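Local coordinates for Boca/mesd chaperone for ywtd beta-propeller-egf protein 1 (Caenorhabditis elegans, PDB 3OFG) that probably acts as an endoplasmic reticulum chaperone that helps beta-propeller-EGF modules of LDL-receptor-type proteins to mature, here represented by its structured domain, at residues Pro30-Glu33 and Lys34-Ile38. Numbering follows the deposited sequence.
Sequences PFTE and KWTQI
An i to i+4 aromatic pair, F31 and W35, lies on the first turns of helix 29-45, which packs against the four-stranded antiparallel sheet of this Mesd-family domain. The indole comes edge-on to the phenyl face: the ring planes are inclined at 55°, and the centroids of the phenyl and the five-membered ring are 4.6 Å apart. W35 CD1 stands over the middle of the F31 ring, while W35 NE1 is displaced toward its rim, 3.6 Å from F31 CE1. The CB of F31 points away from the following turn, but with CG anti to the backbone N (chi1 -173°) the phenyl ring reaches back toward W35. F82, just ahead of strand 83-89, meets both rings, edge-to-face in the case of W35. With an alanine in place of F31, W35 CD1 and NE1 would probably lose the phenyl face they lie against, and the indole would be left to F82 for aromatic contact. Beneath the rings, the backbone bond from W35 N to F31 O (2.9 Å) belongs to the same turn.

The threonines T32 and T36 are buried against the sheet, both touching V54. Their methyl groups, CG2 to CG2, meet at 4.1 Å, and OG1 of T32 is hydrogen-bonded to the carbonyls of I28 and D57. T36 OG1 sits between the backbone N and the carbonyl carbon (chi1 56°), which turns the hydroxyl back toward T32 O. That oxygen is gripped twice from opposite faces of its carbonyl plane, by T36 N at 2.9 Å and by T36 OG1 at 2.8 Å.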
# COMPACT_ATOMS: atom_id res chain seq x y z
N PRO A 30 0.97 13.23 12.94
CA PRO A 30 1.44 14.52 12.39
C PRO A 30 2.92 14.48 11.98
O PRO A 30 3.33 15.04 10.98
CB PRO A 30 1.23 15.52 13.54
CG PRO A 30 0.25 14.85 14.47
CD PRO A 30 0.36 13.36 14.28
N PHE A 31 3.72 13.80 12.78
CA PHE A 31 5.17 13.69 12.57
C PHE A 31 5.43 12.81 11.34
O PHE A 31 6.24 13.16 10.47
CB PHE A 31 5.75 13.11 13.85
CG PHE A 31 7.24 13.08 13.92
CD1 PHE A 31 7.96 14.18 14.36
CD2 PHE A 31 7.94 11.92 13.66
CE1 PHE A 31 9.34 14.13 14.47
CE2 PHE A 31 9.33 11.87 13.78
CZ PHE A 31 10.01 12.97 14.20
N THR A 32 4.72 11.71 11.22
CA THR A 32 4.85 10.85 10.03
C THR A 32 4.43 11.58 8.78
O THR A 32 5.12 11.52 7.77
CB THR A 32 3.99 9.63 10.23
OG1 THR A 32 4.49 8.95 11.39
CG2 THR A 32 4.02 8.68 9.03
N GLU A 33 3.35 12.34 8.85
CA GLU A 33 2.89 13.08 7.68
C GLU A 33 3.90 14.16 7.31
O GLU A 33 4.21 14.33 6.11
CB GLU A 33 1.49 13.66 7.90
CG GLU A 33 0.43 12.56 7.97
CD GLU A 33 -1.01 13.02 8.00
OE1 GLU A 33 -1.26 14.23 7.89
OE2 GLU A 33 -1.90 12.14 8.11
N LYS A 34 4.46 14.85 8.29
CA LYS A 34 5.44 15.88 8.02
C LYS A 34 6.65 15.29 7.33
O LYS A 34 7.10 15.76 6.27
CB LYS A 34 5.88 16.56 9.31
CG LYS A 34 7.05 17.50 9.14
CD LYS A 34 7.45 18.20 10.43
CE LYS A 34 8.74 18.96 10.28
NZ LYS A 34 9.07 19.69 11.55
N TRP A 35 7.23 14.27 7.94
CA TRP A 35 8.52 13.79 7.48
C TRP A 35 8.44 12.97 6.20
O TRP A 35 9.33 13.06 5.36
CB TRP A 35 9.28 13.06 8.61
CG TRP A 35 9.81 14.10 9.54
CD1 TRP A 35 9.27 14.49 10.74
CD2 TRP A 35 10.89 14.98 9.27
NE1 TRP A 35 9.98 15.57 11.24
CE2 TRP A 35 10.97 15.88 10.35
CE3 TRP A 35 11.81 15.09 8.23
CZ2 TRP A 35 11.96 16.87 10.42
CZ3 TRP A 35 12.79 16.08 8.30
CH2 TRP A 35 12.85 16.94 9.39
N THR A 36 7.37 12.20 6.01
CA THR A 36 7.24 11.48 4.75
C THR A 36 7.12 12.43 3.59
O THR A 36 7.66 12.16 2.52
CB THR A 36 6.10 10.44 4.74
OG1 THR A 36 4.86 11.06 5.06
CG2 THR A 36 6.40 9.33 5.74
N GLN A 37 6.47 13.57 3.76
CA GLN A 37 6.38 14.50 2.66
C GLN A 37 7.72 15.16 2.39
O GLN A 37 8.08 15.37 1.24
CB GLN A 37 5.32 15.56 2.87
CG GLN A 37 5.12 16.30 1.58
CD GLN A 37 3.83 17.07 1.48
OE1 GLN A 37 2.73 16.53 1.65
NE2 GLN A 37 3.96 18.33 1.08
N ILE A 38 8.48 15.45 3.43
CA ILE A 38 9.83 16.00 3.26
C ILE A 38 10.72 15.01 2.52
O ILE A 38 11.43 15.37 1.56
CB ILE A 38 10.45 16.45 4.60
CG1 ILE A 38 9.71 17.68 5.12
CG2 ILE A 38 11.94 16.73 4.46
CD1 ILE A 38 9.98 17.96 6.60